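Local structure of vacuolar protein sorting-associated protein 29 (Entamoeba histolytica, 5XCJ) at residues V90-W93 with E97-A100; L119-V124 with Y128-G133. The protein probably serves protein transport as the Vps29 component of retromer, and has a metallophosphatase fold that binds zinc ions. The protein carries 1 engineered substitution. One frame throughout, in Å; residues are numbered along the deposited sequence.

Overall arrangement
Helix 96-106 ties the two contacts together, their centres about 13 Å apart. In interaction 1 its residues A98 and L99 pack into the loop segment V90-W93, and in interaction 2 the ring of F129, from the hairpin 119-124/128-133, packs against the same helix, with F129 CE2 3.3 Å from L99 O. Both contacts flank the dinuclear zinc site, which holds no metal in this model and in which one ligand position carries the engineered A62. The side chain of V90 lies about 7 Å from that of the zinc ligand H115, and the side chain of N131 about 5 Å from that of D8, which binds both zinc ions.

Interaction 1. Residues V90-W93 with E97-A100; sequences VIPW and EALA
The methyl group of A98 is the central bump of this contact, and the loop V90-W93 bends to make the hollow that receives it. V90 CG1 forms one wall, meeting A98 CB at 3.4 Å, a tighter approach than usual for two methyl carbons. The rest of the hollow is backbone and ring: I91 O lies 3.7 Å from A98 CB, P92 O lies 3.8 Å from it, and P92 CD closes the rim more loosely at 4.4 Å. No hydrogen bond crosses between the segments, so the fit rests on shape.

The curvature of the loop comes from the cis peptide bond between I91 and P92. Together with the extended backbone of both residues, it gives the form of a type VIb turn, and it leaves the two carbonyl oxygens on the side of the helix. This turn belongs to the loop that carries the chain from strand 80-85 into helix 96-106 of the metallophosphatase fold, and the first turn of the helix packs back against it. At the start of the helix, D95 OD1 accepts a hydrogen bond from A98 N.

V90 is a bump in its turn. Its CG1, anti to the backbone N (chi1 173°), drops into the notch beside A98, where L99 N is 3.8 Å away and L99 CG lies a little farther off. The other branch, V90 CG2, meets the tip of the leucine, L99 CD2, at 3.9 Å, and the two side chains cross at about a right angle. L99 also touches T113. I91 turns its side chain away from the helix, as does W93, whose ring meets that of the zinc ligand H115 while its NE1 is hydrogen-bonded to H88 O.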
loop_
_atom_site.group_PDB
_atom_site.type_symbol
_atom_site.label_atom_id
_atom_site.label_comp_id
_atom_site.label_asym_id
_atom_site.label_seq_id
_atom_site.Cartn_x
_atom_site.Cartn_y
_atom_site.Cartn_z
ATOM N N VAL A 90 -14.081 -1.114 -4.475
ATOM C CA VAL A 90 -14.849 -1.198 -3.249
ATOM C C VAL A 90 -15.836 -0.049 -3.205
ATOM O O VAL A 90 -15.464 1.097 -3.006
ATOM C CB VAL A 90 -13.930 -1.102 -2.022
ATOM C CG1 VAL A 90 -14.746 -1.016 -0.743
ATOM C CG2 VAL A 90 -12.958 -2.269 -1.988
ATOM N N ILE A 91 -17.108 -0.377 -3.413
ATOM C CA ILE A 91 -18.174 0.619 -3.401
ATOM C C ILE A 91 -19.166 0.379 -2.248
ATOM O O ILE A 91 -19.624 -0.739 -2.092
ATOM C CB ILE A 91 -18.884 0.737 -4.756
ATOM C CG1 ILE A 91 -19.570 -0.570 -5.129
ATOM C CG2 ILE A 91 -17.888 1.150 -5.826
ATOM C CD1 ILE A 91 -20.430 -0.466 -6.365
ATOM N N PRO A 92 -19.492 1.392 -1.441
ATOM C CA PRO A 92 -18.959 2.757 -1.535
ATOM C C PRO A 92 -17.490 2.844 -1.129
ATOM O O PRO A 92 -17.028 2.029 -0.347
ATOM C CB PRO A 92 -19.836 3.542 -0.555
ATOM C CG PRO A 92 -21.081 2.732 -0.425
ATOM C CD PRO A 92 -20.630 1.310 -0.514
ATOM N N TRP A 93 -16.785 3.839 -1.669
ATOM C CA TRP A 93 -15.340 3.977 -1.477
ATOM C C TRP A 93 -14.879 4.206 -0.064
ATOM O O TRP A 93 -15.356 5.084 0.639
ATOM C CB TRP A 93 -14.815 5.126 -2.328
ATOM C CG TRP A 93 -14.751 4.817 -3.764
ATOM C CD1 TRP A 93 -14.684 3.586 -4.338
ATOM C CD2 TRP A 93 -14.758 5.761 -4.834
ATOM N NE1 TRP A 93 -14.645 3.703 -5.696
ATOM C CE2 TRP A 93 -14.688 5.031 -6.029
ATOM C CE3 TRP A 93 -14.810 7.152 -4.894
ATOM C CZ2 TRP A 93 -14.668 5.648 -7.274
ATOM C CZ3 TRP A 93 -14.796 7.758 -6.128
ATOM C CH2 TRP A 93 -14.726 7.008 -7.299
ATOM N N GLU A 97 -17.694 -1.275 5.999
ATOM C CA GLU A 97 -18.477 -2.458 5.665
ATOM C C GLU A 97 -18.165 -3.039 4.278
ATOM O O GLU A 97 -18.151 -4.251 4.098
ATOM C CB GLU A 97 -19.971 -2.203 5.841
ATOM C CG GLU A 97 -20.774 -3.474 6.041
ATOM C CD GLU A 97 -20.055 -4.497 6.900
ATOM O OE1 GLU A 97 -19.498 -5.454 6.341
ATOM O OE2 GLU A 97 -20.056 -4.353 8.137
ATOM N N ALA A 98 -17.962 -2.169 3.292
ATOM C CA ALA A 98 -17.641 -2.633 1.950
ATOM C C ALA A 98 -16.309 -3.368 1.949
ATOM O O ALA A 98 -16.176 -4.425 1.349
ATOM C CB ALA A 98 -17.608 -1.472 0.968
ATOM N N LEU A 99 -15.316 -2.778 2.609
ATOM C CA LEU A 99 -13.993 -3.370 2.729
ATOM C C LEU A 99 -14.090 -4.683 3.496
ATOM O O LEU A 99 -13.409 -5.649 3.187
ATOM C CB LEU A 99 -13.041 -2.414 3.438
ATOM C CG LEU A 99 -12.573 -1.187 2.661
ATOM C CD1 LEU A 99 -11.999 -0.156 3.620
ATOM C CD2 LEU A 99 -11.541 -1.586 1.620
ATOM N N ALA A 100 -14.945 -4.704 4.511
ATOM C CA ALA A 100 -15.134 -5.898 5.322
ATOM C C ALA A 100 -15.676 -7.022 4.457
ATOM O O ALA A 100 -15.281 -8.174 4.605
ATOM C CB ALA A 100 -16.073 -5.620 6.482
#

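Interaction 2. Residues L119-V124 with Y128-G133; sequences LETKEV and YFLNPG
F129 pairs with K122 across an antiparallel hairpin, joined by F129 N to K122 O (2.9 Å, nearly straight at 174°) and by K122 N to F129 O. A second hydrogen-bonded pair, E120 with N131, repeats the pattern two residues along.

From the backbone of F129, CB first passes K122 O at 3.9 Å, and this oxygen stays near the plane of the ring, at its edge. One flank of the ring then runs against V124: CG1 lies 3.4 Å from F129 CD1 and slightly farther from CE1, approaching obliquely. V124 reaches it with CG1 almost eclipsing its own backbone N (chi1 8°), a strained torsion. At the tip, F129 CZ meets A100 CA, and the ring also touches L99 and Q103 of helix 96-106.

On the other face, T121 CG2 lies alongside L130 CD2, both pointing the same way, and E123 brings CB and CG obliquely up to CD2 and CE2 of the Y128 ring. N131 OD1 accepts a hydrogen bond from G133 N at 2.8 Å, an Asx turn that shapes the bend near the zinc ligands D8 and H117.

The hairpin ends one sheet of the metallophosphatase sandwich: strand 120-124 is outermost, while 127-131 also bonds through Y128 and L130 to strand 110-112 and T113 beyond it. F129 and K122 face helix 96-106, whereas T121, Y128 and L130 face the second sheet, where they touch strands 149-156, 159-168 and 171-179 and T121 OG1 is hydrogen-bonded to E164.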
loop_
_atom_site.group_PDB
_atom_site.type_symbol
_atom_site.label_atom_id
_atom_site.label_comp_id
_atom_site.label_asym_id
_atom_site.label_seq_id
_atom_site.Cartn_x
_atom_site.Cartn_y
_atom_site.Cartn_z
ATOM N N LEU A 119 -3.284 7.552 3.907
ATOM C CA LEU A 119 -2.757 6.422 4.641
ATOM C C LEU A 119 -3.606 6.189 5.878
ATOM O O LEU A 119 -3.953 7.126 6.578
ATOM C CB LEU A 119 -1.308 6.680 5.052
ATOM C CG LEU A 119 -0.625 5.621 5.908
ATOM C CD1 LEU A 119 0.872 5.635 5.667
ATOM C CD2 LEU A 119 -0.928 5.823 7.380
ATOM N N GLU A 120 -3.983 4.941 6.109
ATOM C CA GLU A 120 -4.762 4.612 7.292
ATOM C C GLU A 120 -4.495 3.200 7.787
ATOM O O GLU A 120 -4.352 2.273 6.998
ATOM C CB GLU A 120 -6.257 4.788 7.009
ATOM C CG GLU A 120 -7.147 4.662 8.231
ATOM C CD GLU A 120 -8.621 4.766 7.895
ATOM O OE1 GLU A 120 -9.184 5.874 7.987
ATOM O OE2 GLU A 120 -9.209 3.734 7.522
ATOM N N THR A 121 -4.437 3.049 9.106
ATOM C CA THR A 121 -4.279 1.748 9.722
ATOM C C THR A 121 -5.494 1.554 10.621
ATOM O O THR A 121 -5.730 2.349 11.511
ATOM C CB THR A 121 -3.008 1.663 10.573
ATOM O OG1 THR A 121 -1.861 1.705 9.725
ATOM C CG2 THR A 121 -3.005 0.376 11.366
ATOM N N LYS A 122 -6.288 0.525 10.354
ATOM C CA LYS A 122 -7.464 0.267 11.171
ATOM C C LYS A 122 -7.686 -1.208 11.476
ATOM O O LYS A 122 -7.505 -2.061 10.620
ATOM C CB LYS A 122 -8.704 0.857 10.503
ATOM C CG LYS A 122 -9.667 1.528 11.461
ATOM C CD LYS A 122 -10.833 2.179 10.737
ATOM C CE LYS A 122 -11.548 1.199 9.827
ATOM N NZ LYS A 122 -12.453 1.888 8.871
ATOM N N GLU A 123 -8.086 -1.510 12.703
ATOM C CA GLU A 123 -8.383 -2.883 13.065
ATOM C C GLU A 123 -9.870 -2.967 13.368
ATOM O O GLU A 123 -10.388 -2.198 14.164
ATOM C CB GLU A 123 -7.569 -3.334 14.273
ATOM C CG GLU A 123 -8.015 -4.666 14.849
ATOM C CD GLU A 123 -9.026 -4.514 15.970
ATOM O OE1 GLU A 123 -9.156 -3.406 16.510
ATOM O OE2 GLU A 123 -9.686 -5.507 16.315
ATOM N N VAL A 124 -10.569 -3.844 12.663
ATOM C CA VAL A 124 -11.997 -4.035 12.898
ATOM C C VAL A 124 -12.332 -5.518 13.025
ATOM O O VAL A 124 -11.979 -6.315 12.166
ATOM C CB VAL A 124 -12.883 -3.333 11.834
ATOM C CG1 VAL A 124 -12.059 -2.764 10.693
ATOM C CG2 VAL A 124 -13.982 -4.251 11.317
ATOM N N TYR A 128 -7.486 -6.772 10.012
ATOM C CA TYR A 128 -6.742 -5.543 9.788
ATOM C C TYR A 128 -6.880 -4.999 8.379
ATOM O O TYR A 128 -6.728 -5.727 7.410
ATOM C CB TYR A 128 -5.271 -5.764 10.125
ATOM C CG TYR A 128 -5.068 -6.429 11.465
ATOM C CD1 TYR A 128 -5.053 -7.804 11.580
ATOM C CD2 TYR A 128 -4.910 -5.673 12.614
ATOM C CE1 TYR A 128 -4.875 -8.413 12.805
ATOM C CE2 TYR A 128 -4.732 -6.269 13.841
ATOM C CZ TYR A 128 -4.717 -7.637 13.932
ATOM O OH TYR A 128 -4.540 -8.232 15.155
ATOM N N PHE A 129 -7.197 -3.714 8.291
ATOM C CA PHE A 129 -7.351 -3.035 7.016
ATOM C C PHE A 129 -6.273 -1.969 6.913
ATOM O O PHE A 129 -6.231 -1.049 7.717
ATOM C CB PHE A 129 -8.742 -2.421 6.919
ATOM C CG PHE A 129 -9.845 -3.440 6.890
ATOM C CD1 PHE A 129 -10.278 -4.043 8.057
ATOM C CD2 PHE A 129 -10.435 -3.806 5.697
ATOM C CE1 PHE A 129 -11.286 -4.984 8.030
ATOM C CE2 PHE A 129 -11.442 -4.746 5.668
ATOM C CZ PHE A 129 -11.867 -5.338 6.839
ATOM N N LEU A 130 -5.424 -2.097 5.898
ATOM C CA LEU A 130 -4.308 -1.181 5.691
ATOM C C LEU A 130 -4.290 -0.453 4.349
ATOM O O LEU A 130 -4.543 -1.041 3.307
ATOM C CB LEU A 130 -2.991 -1.933 5.870
ATOM C CG LEU A 130 -2.978 -2.962 6.998
ATOM C CD1 LEU A 130 -1.701 -3.781 6.995
ATOM C CD2 LEU A 130 -3.171 -2.268 8.329
ATOM N N ASN A 131 -4.036 0.844 4.404
ATOM C CA ASN A 131 -3.910 1.671 3.216
ATOM C C ASN A 131 -2.640 2.502 3.402
ATOM O O ASN A 131 -2.552 3.274 4.343
ATOM C CB ASN A 131 -5.138 2.562 3.089
ATOM C CG ASN A 131 -5.158 3.358 1.804
ATOM O OD1 ASN A 131 -4.130 3.781 1.309
ATOM N ND2 ASN A 131 -6.348 3.573 1.270
ATOM N N PRO A 132 -1.677 2.368 2.499
ATOM C CA PRO A 132 -0.420 3.115 2.622
ATOM C C PRO A 132 -0.473 4.540 2.064
ATOM O O PRO A 132 0.506 5.271 2.184
ATOM C CB PRO A 132 0.570 2.269 1.816
ATOM C CG PRO A 132 -0.269 1.575 0.806
ATOM C CD PRO A 132 -1.636 1.391 1.399
ATOM N N GLY A 133 -1.602 4.921 1.477
ATOM C CA GLY A 133 -1.734 6.236 0.881
ATOM C C GLY A 133 -1.002 6.292 -0.453
ATOM O O GLY A 133 -0.660 5.267 -1.027
#